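Local atomic coordinates of intramolecular trans-sialidase (Macrobdella decora, PDB entry 3SLI), a protein that cleaves terminal sialic acid from sialoglycoconjugates by an intramolecular trans-sialidase reaction, releasing it as 2,7-anhydro-Neu5Ac. Residues 65-70 with 84-89; 55-60 with 148-153. All blocks are in the same frame, centred on the assembly; numbering follows the deposited sequence.

Interaction 1. Residues 65-70 with 84-89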
loop_
_atom_site.group_PDB
_atom_site.type_symbol
_atom_site.label_atom_id
_atom_site.label_comp_id
_atom_site.label_asym_id
_atom_site.label_seq_id
_atom_site.Cartn_x
_atom_site.Cartn_y
_atom_site.Cartn_z
ATOM N N GLN A 65 38.278 12.473 2.436
ATOM C CA GLN A 65 36.940 12.411 1.846
ATOM C C GLN A 65 35.903 11.630 2.657
ATOM O O GLN A 65 34.708 11.689 2.349
ATOM C CB GLN A 65 37.003 11.866 0.409
ATOM C CG GLN A 65 37.515 10.425 0.281
ATOM C CD GLN A 65 39.024 10.311 0.055
ATOM O OE1 GLN A 65 39.508 9.257 -0.341
ATOM N NE2 GLN A 65 39.763 11.390 0.285
ATOM N N ASP A 66 36.348 10.862 3.647
ATOM C CA ASP A 66 35.426 10.104 4.499
ATOM C C ASP A 66 35.285 10.737 5.895
ATOM O O ASP A 66 34.864 10.084 6.853
ATOM C CB ASP A 66 35.861 8.634 4.625
ATOM C CG ASP A 66 35.696 7.853 3.322
ATOM O OD1 ASP A 66 35.063 8.368 2.372
ATOM O OD2 ASP A 66 36.199 6.712 3.254
ATOM N N ARG A 67 35.638 12.013 5.996
ATOM C CA ARG A 67 35.545 12.741 7.253
ATOM C C ARG A 67 34.553 13.893 7.088
ATOM O O ARG A 67 34.923 14.988 6.644
ATOM C CB ARG A 67 36.917 13.280 7.658
ATOM C CG ARG A 67 37.970 12.206 7.860
ATOM C CD ARG A 67 39.295 12.821 8.288
ATOM N NE ARG A 67 40.387 11.852 8.243
ATOM C CZ ARG A 67 40.640 10.949 9.185
ATOM N NH1 ARG A 67 39.886 10.865 10.275
ATOM N NH2 ARG A 67 41.651 10.108 9.024
ATOM N N HIS A 68 33.293 13.636 7.427
ATOM C CA HIS A 68 32.259 14.653 7.301
ATOM C C HIS A 68 30.929 14.198 7.878
ATOM O O HIS A 68 30.728 13.016 8.156
ATOM C CB HIS A 68 32.047 15.019 5.817
ATOM C CG HIS A 68 31.700 13.846 4.940
ATOM N ND1 HIS A 68 32.559 13.350 3.986
ATOM C CD2 HIS A 68 30.584 13.077 4.875
ATOM C CE1 HIS A 68 31.994 12.327 3.370
ATOM N NE2 HIS A 68 30.794 12.139 3.891
ATOM N N PHE A 69 30.028 15.158 8.039
ATOM C CA PHE A 69 28.675 14.909 8.499
ATOM C C PHE A 69 27.790 15.626 7.492
ATOM O O PHE A 69 28.100 16.747 7.087
ATOM C CB PHE A 69 28.409 15.506 9.888
ATOM C CG PHE A 69 26.937 15.711 10.177
ATOM C CD1 PHE A 69 26.126 14.634 10.532
ATOM C CD2 PHE A 69 26.350 16.973 10.023
ATOM C CE1 PHE A 69 24.756 14.804 10.723
ATOM C CE2 PHE A 69 24.981 17.154 10.210
ATOM C CZ PHE A 69 24.183 16.068 10.560
ATOM N N HIS A 70 26.711 14.983 7.061
ATOM C CA HIS A 70 25.796 15.628 6.127
ATOM C C HIS A 70 24.380 15.070 6.214
ATOM O O HIS A 70 24.176 13.926 6.650
ATOM C CB HIS A 70 26.335 15.595 4.676
ATOM C CG HIS A 70 26.042 14.331 3.911
ATOM N ND1 HIS A 70 26.485 13.087 4.307
ATOM C CD2 HIS A 70 25.412 14.143 2.724
ATOM C CE1 HIS A 70 26.147 12.189 3.395
ATOM N NE2 HIS A 70 25.496 12.805 2.426
ATOM N N ARG A 84 30.669 10.626 9.553
ATOM C CA ARG A 84 31.897 9.896 9.263
ATOM C C ARG A 84 33.228 10.531 9.660
ATOM O O ARG A 84 33.395 11.744 9.595
ATOM C CB ARG A 84 31.962 9.668 7.754
ATOM C CG ARG A 84 30.718 9.054 7.143
ATOM C CD ARG A 84 31.113 7.842 6.340
ATOM N NE ARG A 84 31.259 8.136 4.932
ATOM C CZ ARG A 84 31.949 7.395 4.070
ATOM N NH1 ARG A 84 32.598 6.303 4.457
ATOM N NH2 ARG A 84 31.907 7.701 2.787
ATOM N N ASN A 85 34.189 9.678 9.993
ATOM C CA ASN A 85 35.554 10.105 10.311
ATOM C C ASN A 85 36.449 8.930 9.919
ATOM O O ASN A 85 37.409 8.610 10.610
ATOM C CB ASN A 85 35.725 10.414 11.798
ATOM C CG ASN A 85 37.007 11.166 12.077
ATOM O OD1 ASN A 85 37.631 11.005 13.130
ATOM N ND2 ASN A 85 37.404 12.011 11.136
ATOM N N THR A 86 36.141 8.369 8.750
ATOM C CA THR A 86 36.762 7.174 8.151
ATOM C C THR A 86 36.155 5.948 8.840
ATOM O O THR A 86 35.826 5.973 10.036
ATOM C CB THR A 86 38.324 7.116 8.150
ATOM O OG1 THR A 86 38.824 6.809 9.456
ATOM C CG2 THR A 86 38.916 8.407 7.637
ATOM N N ASP A 87 35.952 4.896 8.056
ATOM C CA ASP A 87 35.332 3.672 8.537
ATOM C C ASP A 87 35.983 3.006 9.735
ATOM O O ASP A 87 35.306 2.322 10.500
ATOM C CB ASP A 87 35.154 2.695 7.378
ATOM C CG ASP A 87 34.274 3.259 6.267
ATOM O OD1 ASP A 87 33.618 4.313 6.456
ATOM O OD2 ASP A 87 34.244 2.644 5.188
ATOM N N GLY A 88 37.284 3.221 9.909
ATOM C CA GLY A 88 37.984 2.646 11.047
ATOM C C GLY A 88 37.666 3.343 12.366
ATOM O O GLY A 88 37.804 2.738 13.436
ATOM N N VAL A 89 37.265 4.616 12.300
ATOM C CA VAL A 89 36.920 5.390 13.497
ATOM C C VAL A 89 35.397 5.329 13.724
ATOM O O VAL A 89 34.943 4.953 14.810
ATOM C CB VAL A 89 37.438 6.847 13.388
ATOM C CG1 VAL A 89 37.129 7.628 14.668
ATOM C CG2 VAL A 89 38.953 6.840 13.122
HETATM O O HOH W 1 37.025 5.142 5.459
HETATM O O HOH W 2 29.685 9.894 2.602
#

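Interaction 2. Residues 55-60 with 148-153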
loop_
_atom_site.group_PDB
_atom_site.type_symbol
_atom_site.label_atom_id
_atom_site.label_comp_id
_atom_site.label_asym_id
_atom_site.label_seq_id
_atom_site.Cartn_x
_atom_site.Cartn_y
_atom_site.Cartn_z
ATOM N N PHE A 55 22.910 20.052 3.929
ATOM C CA PHE A 55 23.812 20.726 4.861
ATOM C C PHE A 55 24.919 19.754 5.249
ATOM O O PHE A 55 24.646 18.575 5.488
ATOM C CB PHE A 55 23.010 21.122 6.111
ATOM C CG PHE A 55 23.850 21.628 7.258
ATOM C CD1 PHE A 55 24.258 22.961 7.306
ATOM C CD2 PHE A 55 24.211 20.776 8.304
ATOM C CE1 PHE A 55 25.016 23.443 8.384
ATOM C CE2 PHE A 55 24.969 21.246 9.387
ATOM C CZ PHE A 55 25.369 22.583 9.421
ATOM N N SER A 56 26.154 20.250 5.329
ATOM C CA SER A 56 27.297 19.416 5.709
ATOM C C SER A 56 28.383 20.207 6.437
ATOM O O SER A 56 28.509 21.424 6.277
ATOM C CB SER A 56 27.931 18.750 4.480
ATOM O OG SER A 56 28.486 19.714 3.606
ATOM N N VAL A 57 29.171 19.485 7.217
ATOM C CA VAL A 57 30.280 20.046 7.970
ATOM C C VAL A 57 31.337 18.944 7.919
ATOM O O VAL A 57 31.039 17.781 8.210
ATOM C CB VAL A 57 29.902 20.320 9.459
ATOM C CG1 VAL A 57 31.075 20.979 10.189
ATOM C CG2 VAL A 57 28.676 21.216 9.549
ATOM N N GLY A 58 32.547 19.283 7.496
ATOM C CA GLY A 58 33.580 18.271 7.439
ATOM C C GLY A 58 34.946 18.759 7.019
ATOM O O GLY A 58 35.243 19.960 7.036
ATOM N N ASN A 59 35.785 17.800 6.652
ATOM C CA ASN A 59 37.154 18.048 6.224
ATOM C C ASN A 59 37.228 17.934 4.697
ATOM O O ASN A 59 37.043 16.848 4.143
ATOM C CB ASN A 59 38.056 17.011 6.883
ATOM C CG ASN A 59 39.510 17.242 6.594
ATOM O OD1 ASN A 59 39.865 17.938 5.642
ATOM N ND2 ASN A 59 40.371 16.650 7.411
ATOM N N SER A 60 37.536 19.044 4.030
ATOM C CA SER A 60 37.591 19.089 2.567
ATOM C C SER A 60 38.920 18.684 1.927
ATOM O O SER A 60 39.017 18.632 0.693
ATOM C CB SER A 60 37.275 20.508 2.094
ATOM O OG SER A 60 38.369 21.379 2.375
ATOM N N THR A 148 37.787 14.554 12.500
ATOM C CA THR A 148 39.145 15.096 12.458
ATOM C C THR A 148 39.407 16.096 11.336
ATOM O O THR A 148 39.192 15.809 10.156
ATOM C CB THR A 148 40.183 13.959 12.361
ATOM O OG1 THR A 148 39.939 13.011 13.409
ATOM C CG2 THR A 148 41.605 14.507 12.496
ATOM N N GLY A 149 39.837 17.292 11.721
ATOM C CA GLY A 149 40.160 18.319 10.748
ATOM C C GLY A 149 39.035 19.032 10.023
ATOM O O GLY A 149 39.186 19.382 8.849
ATOM N N VAL A 150 37.924 19.290 10.706
ATOM C CA VAL A 150 36.815 19.995 10.072
ATOM C C VAL A 150 37.307 21.371 9.621
ATOM O O VAL A 150 37.986 22.077 10.375
ATOM C CB VAL A 150 35.614 20.131 11.035
ATOM C CG1 VAL A 150 34.545 21.033 10.432
ATOM C CG2 VAL A 150 35.027 18.766 11.315
ATOM N N ASP A 151 36.997 21.742 8.383
ATOM C CA ASP A 151 37.436 23.026 7.846
ATOM C C ASP A 151 36.370 23.747 7.025
ATOM O O ASP A 151 36.673 24.716 6.327
ATOM C CB ASP A 151 38.704 22.834 6.991
ATOM C CG ASP A 151 38.446 22.057 5.690
ATOM O OD1 ASP A 151 37.336 21.512 5.500
ATOM O OD2 ASP A 151 39.365 21.999 4.847
ATOM N N ASN A 152 35.128 23.275 7.086
ATOM C CA ASN A 152 34.073 23.909 6.308
ATOM C C ASN A 152 32.664 23.562 6.775
ATOM O O ASN A 152 32.440 22.536 7.427
ATOM C CB ASN A 152 34.222 23.554 4.814
ATOM C CG ASN A 152 33.684 22.159 4.478
ATOM O OD1 ASN A 152 32.502 22.002 4.166
ATOM N ND2 ASN A 152 34.546 21.152 4.542
ATOM N N VAL A 153 31.739 24.465 6.462
ATOM C CA VAL A 153 30.319 24.322 6.754
ATOM C C VAL A 153 29.743 24.686 5.395
ATOM O O VAL A 153 29.952 25.803 4.901
ATOM C CB VAL A 153 29.815 25.326 7.820
ATOM C CG1 VAL A 153 28.312 25.138 8.036
ATOM C CG2 VAL A 153 30.561 25.121 9.132
HETATM O O HOH W 3 31.246 19.718 3.499
#

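Interaction 1. Residues 65-70 with 84-89
His68 and Arg84 form the antiparallel hydrogen-bonded pair at the open end of a beta hairpin, strands 67-74 and 79-85. Arg84 N donates to His68 O at 2.8 Å, and His68 N returns a more bent bond to Arg84 O. Beyond the non-hydrogen-bonded pair Arg67-Asn85, Thr86 N reaches Asp66 O at 2.9 Å, as the strands give way to loop.

On the face bearing His68 and Arg84, the Arg84 chain bends at chi2 (-127°) and chi3 (-97°), which lays its guanidinium over the Asp66 carboxylate. The two planes are stacked, 29° apart. Asp66 OD1 lies 3.3 Å from Arg84 NH2 but well out of the guanidinium plane, a salt bridge of charge alone; OD1 also pairs with Arg160. Arg84 NH1 makes a weak bond to Asp87 OD1, and a water joins Arg84 NH2 to His68 NE2. On the side of Arg67 and Asn85, Thr86 CG2 from the loop sits over the centre of the Arg67 guanidinium, 3.4 Å from CZ.

Asp66, Arg84 and Asp87 thus form a salt-bridge network in which two carboxylates probably offset the closeness of Arg84 and Arg160 where the hairpin strands part.

Interaction 2. Residues 55-60 with 148-153
Gly58 meets both Asp151 and Asn152, a classic beta bulge in an antiparallel pairing. Gly58 O takes a nearly straight bond from Asp151 N (2.8 Å, 169° at the hydrogen) and a weak one from Asn152 N, while Gly58 N donates to Asn152 O. One carbonyl thereby serves two successive amides, and 148-153 carries one more residue than the strand opposite.

The shape follows from this. On the face bearing Val57 and Val153, the Val150 CG1 methyl presses against Val57 CG1 at 3.5 Å, tighter than usual for two methyls. Val153 CG1 touches the Phe55 ring, 3.7 Å from CE1, and more loosely Val57 CG2. Before the bulge the chain turns through Gly149, which at positive phi leaves its flank to the Asn59 amide; Asn59 ND2 donates to Thr148 O at 3.1 Å, while its OD1 bonds Thr61.

The side bearing Asn152 is polar, joined there by Asp151 and Ser60 of the loops. Asp151 CG stands between its backbone N and carbonyl carbon (chi1 68°), bringing the carboxylate up to Ser60: OD1 takes Ser60 N at 2.9 Å, and OD2 takes Ser60 OG at 2.7 Å. Asn152 ND2 donates to the same OD1 from the opposite face of the carboxylate, so two donors hold it. A water links Asn152 OD1, also bonded to Thr154, with Ser56 OG, also bonded to Gly157.

Helix 28-31 lies against the apolar face through Val31, which touches Phe55, Val57 and Val153, whereas strand 158-160 approaches the polar face, with Thr158 at Ser56 and Lys159 at Asn152 and Ser60.

Interactions 1 and 2 illustrate how one antiparallel sheet is built from both local and distant pairings. Strands 51-58 and 67-74 are neighbours in it: Phe69 N lies 2.8 Å from Val57 O and Arg67 O 2.9 Å from Asn59 N, both probable hydrogen bonds. Interaction 1 extends the sheet through a hairpin; interaction 2 brings in strand 152-155 from much later in the chain. Their centres are 10 Å apart. Thr148 and Asn85, one from each contact, also approach each other. The centres lie about 36 and 40 Å from the centre of the chain, in the concanavalin-like N-terminal domain, whereas the catalytic site of sialidases belongs to the beta-propeller.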